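Local coordinates for protein group 3 allergen SMIPP-S YvT004A06 (Sarcoptes scabiei type hominis, PDB 3H7T) that is a trypsin-fold paralogue of mite serine proteases that is inactivated and so probably does not cleave proteins, at residues E154-I159 against P211-R216; T179-G184 against A200-S205. All coordinates share one frame; numbering follows the deposited sequence.

Interaction 1 of 2, residues E154-I159 against P211-R216; sequences EQYKQI and PSVFLR
Tyr156 reaches from helix 149-157 to the residue just before strand 212-216, where its hydroxyl meets the carbonyl of Pro211. This is the one hydrogen bond of the contact: Tyr156 OH donates to Pro211 O over a short 2.6 Å. The donor lies nearly on the extension of the C=O bond (174°), and the oxygen sits at the edge of the phenol ring, in its plane, so a single bond pins the tip of an otherwise apolar side chain.

The remaining contacts are van der Waals. Tyr156 and Pro211 pass in opposite directions, ring atom CE1 of Tyr156 lying 4.2 Å from CD of Pro211, while CG2 of Val213 comes to 3.9 Å from Tyr156 CZ and also touches the hydroxyl. Beside them, Gln155 extends with CG anti to its own carbonyl carbon (chi1 -62°), which brings its amide to the proline ring, OE1 of Gln155 being 3.3 Å from CD of Pro211.

Helix 149-157, the intermediate helix of trypsin-like proteases, thereby rests against one end of strand 212-216. The Cys152-Cys171 disulfide ties the same helix to strand 169-172, which pairs with 212-216, Cys171 touching Pro211 and Val169 touching Val213. Val147 of strand 140-147 touches both Gln155 and Pro211, and Met206 packs on Tyr156.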
ATOM      1  N   GLU A 154     -14.038 -11.025 -13.468  1.00 22.29           N
ATOM      2  CA  GLU A 154     -14.331 -12.257 -14.210  1.00 24.18           C
ATOM      3  C   GLU A 154     -13.250 -13.315 -13.981  1.00 24.56           C
ATOM      4  O   GLU A 154     -13.580 -14.479 -13.727  1.00 25.31           O
ATOM      5  CB  GLU A 154     -14.515 -11.980 -15.703  1.00 24.65           C
ATOM      6  CG  GLU A 154     -15.784 -11.202 -16.039  1.00 30.13           C
ATOM      7  CD  GLU A 154     -15.833 -10.717 -17.476  1.00 37.82           C
ATOM      8  OE1 GLU A 154     -16.769  -9.958 -17.809  1.00 40.67           O
ATOM      9  OE2 GLU A 154     -14.941 -11.086 -18.273  1.00 43.18           O
ATOM     10  N   GLN A 155     -11.976 -12.900 -14.042  1.00 24.59           N
ATOM     11  CA  GLN A 155     -10.830 -13.775 -13.740  1.00 25.60           C
ATOM     12  C   GLN A 155     -10.865 -14.339 -12.315  1.00 25.20           C
ATOM     13  O   GLN A 155     -10.637 -15.533 -12.109  1.00 26.78           O
ATOM     14  CB  GLN A 155      -9.497 -13.031 -13.913  1.00 25.84           C
ATOM     15  CG  GLN A 155      -9.170 -12.498 -15.302  1.00 29.00           C
ATOM     16  CD  GLN A 155      -7.802 -11.834 -15.330  1.00 34.24           C
ATOM     17  OE1 GLN A 155      -6.814 -12.406 -14.863  1.00 31.96           O
ATOM     18  NE2 GLN A 155      -7.742 -10.618 -15.863  1.00 36.41           N
ATOM     19  N   TYR A 156     -11.101 -13.466 -11.334  1.00 24.59           N
ATOM     20  CA  TYR A 156     -11.214 -13.880  -9.933  1.00 24.26           C
ATOM     21  C   TYR A 156     -12.417 -14.801  -9.705  1.00 24.65           C
ATOM     22  O   TYR A 156     -12.362 -15.719  -8.873  1.00 23.46           O
ATOM     23  CB  TYR A 156     -11.297 -12.655  -9.014  1.00 23.23           C
ATOM     24  CG  TYR A 156      -9.952 -12.114  -8.564  1.00 21.62           C
ATOM     25  CD1 TYR A 156      -9.054 -11.543  -9.479  1.00 17.76           C
ATOM     26  CD2 TYR A 156      -9.578 -12.166  -7.216  1.00 20.03           C
ATOM     27  CE1 TYR A 156      -7.811 -11.055  -9.062  1.00 18.26           C
ATOM     28  CE2 TYR A 156      -8.337 -11.676  -6.788  1.00 21.85           C
ATOM     29  CZ  TYR A 156      -7.463 -11.124  -7.715  1.00 20.61           C
ATOM     30  OH  TYR A 156      -6.243 -10.641  -7.292  1.00 22.05           O
ATOM     31  N   LYS A 157     -13.496 -14.553 -10.448  1.00 25.23           N
ATOM     32  CA  LYS A 157     -14.708 -15.370 -10.363  1.00 26.70           C
ATOM     33  C   LYS A 157     -14.450 -16.840 -10.720  1.00 28.41           C
ATOM     34  O   LYS A 157     -15.146 -17.723 -10.213  1.00 28.31           O
ATOM     35  CB  LYS A 157     -15.815 -14.798 -11.257  1.00 26.42           C
ATOM     36  CG  LYS A 157     -17.203 -15.365 -10.987  1.00 27.26           C
ATOM     37  CD  LYS A 157     -18.242 -14.753 -11.925  1.00 33.76           C
ATOM     38  N   GLN A 158     -13.458 -17.082 -11.586  1.00 29.60           N
ATOM     39  CA  GLN A 158     -13.059 -18.434 -12.007  1.00 32.13           C
ATOM     40  C   GLN A 158     -12.714 -19.349 -10.831  1.00 32.44           C
ATOM     41  O   GLN A 158     -12.937 -20.559 -10.891  1.00 32.98           O
ATOM     42  CB  GLN A 158     -11.843 -18.375 -12.940  1.00 32.55           C
ATOM     43  CG  GLN A 158     -12.122 -17.972 -14.376  1.00 37.56           C
ATOM     44  CD  GLN A 158     -10.844 -17.834 -15.194  1.00 44.26           C
ATOM     45  OE1 GLN A 158     -10.596 -16.800 -15.809  1.00 46.42           O
ATOM     46  NE2 GLN A 158     -10.019 -18.883 -15.195  1.00 49.46           N
ATOM     47  N   ILE A 159     -12.146 -18.768  -9.776  1.00 32.25           N
ATOM     48  CA  ILE A 159     -11.802 -19.525  -8.577  1.00 31.69           C
ATOM     49  C   ILE A 159     -12.654 -19.056  -7.397  1.00 31.64           C
ATOM     50  O   ILE A 159     -12.250 -19.168  -6.241  1.00 31.41           O
ATOM     51  CB  ILE A 159     -10.282 -19.479  -8.263  1.00 31.88           C
ATOM     52  CG1 ILE A 159      -9.802 -18.046  -8.001  1.00 31.50           C
ATOM     53  CG2 ILE A 159      -9.481 -20.123  -9.396  1.00 33.01           C
ATOM     54  CD1 ILE A 159      -8.507 -17.979  -7.222  1.00 33.95           C
ATOM     55  N   PRO A 211      -4.267 -10.683 -11.568  1.00 20.68           N
ATOM     56  CA  PRO A 211      -3.790  -9.333 -11.275  1.00 19.26           C
ATOM     57  C   PRO A 211      -3.773  -9.072  -9.773  1.00 18.81           C
ATOM     58  O   PRO A 211      -4.594  -9.624  -9.040  1.00 20.42           O
ATOM     59  CB  PRO A 211      -4.847  -8.435 -11.930  1.00 19.29           C
ATOM     60  CG  PRO A 211      -5.442  -9.254 -12.995  1.00 19.55           C
ATOM     61  CD  PRO A 211      -5.433 -10.671 -12.476  1.00 20.68           C
ATOM     62  N   SER A 212      -2.859  -8.227  -9.323  1.00 17.23           N
ATOM     63  CA  SER A 212      -2.828  -7.821  -7.925  1.00 17.59           C
ATOM     64  C   SER A 212      -3.914  -6.774  -7.623  1.00 17.14           C
ATOM     65  O   SER A 212      -4.407  -6.102  -8.524  1.00 16.51           O
ATOM     66  CB  SER A 212      -1.440  -7.285  -7.549  1.00 16.86           C
ATOM     67  OG  SER A 212      -0.474  -8.309  -7.690  1.00 17.21           O
ATOM     68  N   VAL A 213      -4.252  -6.624  -6.347  1.00 18.28           N
ATOM     69  CA  VAL A 213      -5.360  -5.757  -5.943  1.00 18.61           C
ATOM     70  C   VAL A 213      -4.869  -4.557  -5.136  1.00 18.67           C
ATOM     71  O   VAL A 213      -4.044  -4.690  -4.216  1.00 17.28           O
ATOM     72  CB  VAL A 213      -6.431  -6.586  -5.168  1.00 20.17           C
ATOM     73  CG1 VAL A 213      -7.522  -5.695  -4.555  1.00 18.54           C
ATOM     74  CG2 VAL A 213      -7.043  -7.631  -6.102  1.00 16.90           C
ATOM     75  N   PHE A 214      -5.403  -3.386  -5.479  1.00 18.79           N
ATOM     76  CA  PHE A 214      -4.975  -2.132  -4.903  1.00 20.08           C
ATOM     77  C   PHE A 214      -6.193  -1.350  -4.455  1.00 21.49           C
ATOM     78  O   PHE A 214      -7.126  -1.155  -5.238  1.00 21.62           O
ATOM     79  CB  PHE A 214      -4.235  -1.288  -5.952  1.00 21.09           C
ATOM     80  CG  PHE A 214      -2.920  -1.864  -6.397  1.00 20.08           C
ATOM     81  CD1 PHE A 214      -1.731  -1.422  -5.822  1.00 18.87           C
ATOM     82  CD2 PHE A 214      -2.864  -2.833  -7.413  1.00 18.20           C
ATOM     83  CE1 PHE A 214      -0.500  -1.950  -6.226  1.00 20.39           C
ATOM     84  CE2 PHE A 214      -1.638  -3.361  -7.821  1.00 17.91           C
ATOM     85  CZ  PHE A 214      -0.456  -2.920  -7.218  1.00 18.04           C
ATOM     86  N   LEU A 215      -6.176  -0.864  -3.218  1.00 21.15           N
ATOM     87  CA  LEU A 215      -7.210   0.054  -2.779  1.00 21.50           C
ATOM     88  C   LEU A 215      -7.238   1.262  -3.716  1.00 20.34           C
ATOM     89  O   LEU A 215      -6.200   1.858  -4.019  1.00 20.26           O
ATOM     90  CB  LEU A 215      -6.982   0.515  -1.341  1.00 22.04           C
ATOM     91  CG  LEU A 215      -8.110   1.391  -0.799  1.00 25.07           C
ATOM     92  CD1 LEU A 215      -8.897   0.615   0.247  1.00 22.71           C
ATOM     93  CD2 LEU A 215      -7.552   2.693  -0.232  1.00 24.27           C
ATOM     94  N   ARG A 216      -8.426   1.599  -4.194  1.00 20.26           N
ATOM     95  CA  ARG A 216      -8.602   2.790  -5.024  1.00 20.59           C
ATOM     96  C   ARG A 216      -8.714   3.979  -4.082  1.00 20.59           C
ATOM     97  O   ARG A 216      -9.772   4.208  -3.479  1.00 20.28           O
ATOM     98  CB  ARG A 216      -9.866   2.667  -5.885  1.00 21.63           C
ATOM     99  CG  ARG A 216      -9.850   3.560  -7.134  1.00 25.58           C
ATOM    100  CD  ARG A 216     -11.108   4.382  -7.334  1.00 34.35           C
ATOM    101  NE  ARG A 216     -12.304   3.595  -7.566  1.00 38.06           N
ATOM    102  CZ  ARG A 216     -13.398   4.029  -8.193  1.00 34.05           C
ATOM    103  NH1 ARG A 216     -14.425   3.212  -8.320  1.00 26.21           N
ATOM    104  NH2 ARG A 216     -13.476   5.256  -8.699  1.00 38.94           N
TER

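Interaction 2 of 2, residues T179-G184 against A200-S205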
ATOM      1  N   THR A 179       4.087  -9.424 -13.228  1.00 22.96           N
ATOM      2  CA  THR A 179       4.443  -8.490 -12.168  1.00 22.25           C
ATOM      3  C   THR A 179       3.376  -8.624 -11.078  1.00 21.68           C
ATOM      4  O   THR A 179       2.191  -8.586 -11.380  1.00 20.67           O
ATOM      5  CB  THR A 179       4.494  -7.036 -12.727  1.00 21.85           C
ATOM      6  OG1 THR A 179       5.493  -6.960 -13.752  1.00 21.73           O
ATOM      7  CG2 THR A 179       4.853  -6.050 -11.667  1.00 23.67           C
ATOM      8  N   TYR A 180       3.796  -8.811  -9.824  1.00 21.38           N
ATOM      9  CA  TYR A 180       2.854  -9.116  -8.737  1.00 20.81           C
ATOM     10  C   TYR A 180       3.260  -8.497  -7.405  1.00 20.34           C
ATOM     11  O   TYR A 180       4.449  -8.310  -7.125  1.00 20.68           O
ATOM     12  CB  TYR A 180       2.728 -10.635  -8.535  1.00 19.67           C
ATOM     13  CG  TYR A 180       2.404 -11.439  -9.781  1.00 22.44           C
ATOM     14  CD1 TYR A 180       1.083 -11.719 -10.124  1.00 20.54           C
ATOM     15  CD2 TYR A 180       3.425 -11.952 -10.596  1.00 21.95           C
ATOM     16  CE1 TYR A 180       0.778 -12.467 -11.254  1.00 21.79           C
ATOM     17  CE2 TYR A 180       3.132 -12.696 -11.735  1.00 23.09           C
ATOM     18  CZ  TYR A 180       1.799 -12.946 -12.059  1.00 24.13           C
ATOM     19  OH  TYR A 180       1.486 -13.687 -13.180  1.00 27.97           O
ATOM     20  N   ILE A 181       2.257  -8.198  -6.583  1.00 19.18           N
ATOM     21  CA  ILE A 181       2.469  -7.844  -5.183  1.00 17.74           C
ATOM     22  C   ILE A 181       2.932  -9.110  -4.446  1.00 18.71           C
ATOM     23  O   ILE A 181       2.310 -10.164  -4.573  1.00 18.49           O
ATOM     24  CB  ILE A 181       1.163  -7.251  -4.586  1.00 19.21           C
ATOM     25  CG1 ILE A 181       0.909  -5.852  -5.170  1.00 13.60           C
ATOM     26  CG2 ILE A 181       1.152  -7.249  -3.031  1.00 18.80           C
ATOM     27  CD1 ILE A 181       1.997  -4.793  -4.801  1.00 19.03           C
ATOM     28  N   GLY A 182       4.044  -9.006  -3.718  1.00 19.63           N
ATOM     29  CA  GLY A 182       4.565 -10.120  -2.926  1.00 21.30           C
ATOM     30  C   GLY A 182       4.166 -10.024  -1.465  1.00 20.75           C
ATOM     31  O   GLY A 182       3.590  -9.025  -1.038  1.00 20.52           O
ATOM     32  N   TYR A 183       4.464 -11.073  -0.700  1.00 21.54           N
ATOM     33  CA  TYR A 183       4.221 -11.082   0.748  1.00 20.89           C
ATOM     34  C   TYR A 183       5.087  -9.999   1.365  1.00 19.75           C
ATOM     35  O   TYR A 183       6.275  -9.933   1.082  1.00 20.55           O
ATOM     36  CB  TYR A 183       4.553 -12.454   1.353  1.00 21.47           C
ATOM     37  CG  TYR A 183       4.286 -12.574   2.842  1.00 26.17           C
ATOM     38  CD1 TYR A 183       3.007 -12.865   3.318  1.00 26.11           C
ATOM     39  CD2 TYR A 183       5.318 -12.416   3.775  1.00 29.48           C
ATOM     40  CE1 TYR A 183       2.755 -12.986   4.684  1.00 34.31           C
ATOM     41  CE2 TYR A 183       5.075 -12.541   5.155  1.00 28.39           C
ATOM     42  CZ  TYR A 183       3.789 -12.825   5.594  1.00 31.19           C
ATOM     43  OH  TYR A 183       3.524 -12.943   6.934  1.00 34.82           O
ATOM     44  N   GLY A 184       4.489  -9.154   2.203  1.00 18.40           N
ATOM     45  CA  GLY A 184       5.165  -7.956   2.695  1.00 20.05           C
ATOM     46  C   GLY A 184       4.888  -6.668   1.920  1.00 19.30           C
ATOM     47  O   GLY A 184       5.275  -5.578   2.355  1.00 20.12           O
ATOM     48  N   ALA A 200      -1.513  -0.986  -2.035  1.00 19.43           N
ATOM     49  CA  ALA A 200      -1.516  -2.430  -2.281  1.00 19.24           C
ATOM     50  C   ALA A 200      -2.224  -3.251  -1.210  1.00 19.90           C
ATOM     51  O   ALA A 200      -2.090  -2.993  -0.010  1.00 20.25           O
ATOM     52  CB  ALA A 200      -0.083  -2.956  -2.495  1.00 19.10           C
ATOM     53  N   SER A 201      -2.995  -4.229  -1.672  1.00 20.98           N
ATOM     54  CA  SER A 201      -3.510  -5.293  -0.839  1.00 21.79           C
ATOM     55  C   SER A 201      -2.692  -6.540  -1.091  1.00 22.03           C
ATOM     56  O   SER A 201      -2.090  -6.706  -2.162  1.00 22.79           O
ATOM     57  CB  SER A 201      -4.952  -5.633  -1.210  1.00 21.64           C
ATOM     58  OG  SER A 201      -5.845  -4.801  -0.507  1.00 33.82           O
ATOM     59  N   TYR A 202      -2.715  -7.433  -0.115  1.00 20.35           N
ATOM     60  CA  TYR A 202      -2.168  -8.770  -0.298  1.00 20.20           C
ATOM     61  C   TYR A 202      -3.203  -9.809   0.102  1.00 19.69           C
ATOM     62  O   TYR A 202      -3.613  -9.865   1.249  1.00 19.32           O
ATOM     63  CB  TYR A 202      -0.887  -8.951   0.516  1.00 18.73           C
ATOM     64  CG  TYR A 202      -0.283 -10.318   0.346  1.00 22.17           C
ATOM     65  CD1 TYR A 202       0.481 -10.628  -0.784  1.00 18.81           C
ATOM     66  CD2 TYR A 202      -0.486 -11.310   1.303  1.00 24.27           C
ATOM     67  CE1 TYR A 202       1.027 -11.906  -0.954  1.00 20.38           C
ATOM     68  CE2 TYR A 202       0.068 -12.581   1.152  1.00 28.09           C
ATOM     69  CZ  TYR A 202       0.818 -12.869   0.027  1.00 24.28           C
ATOM     70  OH  TYR A 202       1.356 -14.127  -0.111  1.00 26.05           O
ATOM     71  N   ILE A 203      -3.635 -10.620  -0.850  1.00 21.10           N
ATOM     72  CA  ILE A 203      -4.636 -11.644  -0.569  1.00 22.19           C
ATOM     73  C   ILE A 203      -3.931 -12.994  -0.441  1.00 23.68           C
ATOM     74  O   ILE A 203      -3.565 -13.620  -1.437  1.00 23.86           O
ATOM     75  CB  ILE A 203      -5.742 -11.685  -1.647  1.00 21.87           C
ATOM     76  CG1 ILE A 203      -6.307 -10.272  -1.889  1.00 28.47           C
ATOM     77  CG2 ILE A 203      -6.847 -12.663  -1.242  1.00 21.47           C
ATOM     78  CD1 ILE A 203      -7.238 -10.151  -3.109  1.00 27.98           C
ATOM     79  N   SER A 204      -3.741 -13.435   0.796  1.00 26.00           N
ATOM     80  CA  SER A 204      -2.939 -14.629   1.066  1.00 28.23           C
ATOM     81  C   SER A 204      -3.441 -15.875   0.320  1.00 29.93           C
ATOM     82  O   SER A 204      -2.646 -16.728  -0.045  1.00 31.41           O
ATOM     83  CB  SER A 204      -2.833 -14.880   2.574  1.00 28.36           C
ATOM     84  OG  SER A 204      -4.112 -15.012   3.162  1.00 32.24           O
ATOM     85  N   SER A 205      -4.744 -15.960   0.059  1.00 31.31           N
ATOM     86  CA  SER A 205      -5.288 -17.137  -0.629  1.00 33.72           C
ATOM     87  C   SER A 205      -5.054 -17.147  -2.144  1.00 34.49           C
ATOM     88  O   SER A 205      -5.244 -18.176  -2.789  1.00 36.34           O
ATOM     89  CB  SER A 205      -6.771 -17.354  -0.298  1.00 33.43           C
ATOM     90  OG  SER A 205      -7.599 -16.352  -0.868  1.00 37.64           O
TER
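Tyr202 lays its ring along the backbone of Gly182 and Tyr183, and the contact can be read outward along this one side chain. CB points at the opposing segment, and with CG anti to the backbone N (chi1 -180°) the ring is carried alongside that chain. The first ring atom on the near side, CD1 of Tyr202, lies 3.5 Å from Gly182 O, which approaches obliquely, and 4.1 Å from CG2 of Ile181, a methyl group at the ring edge. One atom farther, CE1 of Tyr202 is 3.5 Å from the backbone N of Tyr183. CZ of Tyr202 then meets CA of Tyr183 at 3.9 Å; this CA stands over one ring face, 23° off the normal, in a CH-pi contact displaced toward the rim. On the far side, CE2 of Tyr202 touches CD1 of Tyr183 at 3.7 Å. At the tip, OH packs against CB of Tyr183.

The two rings form an offset edge-to-face pair, Tyr183 presenting its edge to the face of Tyr202, with planes at 81° and ring centroids 5.6 Å apart. Deeper in, CD1 of Ile181 meets CB of Ala200 at 3.6 Å, and CG2 of Ile181 leans on Ser201 O.

The segments occupy the positions that wall the primary specificity pocket in active trypsins. Gln41, which hydrogen-bonds to Tyr202 O, stands where the family sequence has the catalytic histidine. Aromatic and aliphatic contacts join these walls directly, and Tyr180 takes the place of the aspartate at the pocket base of trypsins, a chemistry consistent with a pocket poorly suited to the basic side chain that trypsins accept.

Overall arrangement
Along the chain from the N terminus, both contacts come late, in the second half of the trypsin fold. Helix 149-157 is reached first and finds its partner only at 211-216, so interaction 1 closes the longer loop. Interaction 2 lies nested inside it, joining the loop at 179-184 to the segment 200-205, which leads out of strand 195-200. The two also touch: Val213 O takes a probable hydrogen bond from Ser201 N, and Ser212 OG probably bonds with Ile181 N, while Phe214 packs on Ala200. Strand 212-216 is thus common ground, linking the outer helix on one side to the pocket-forming loops of the antiparallel sheet.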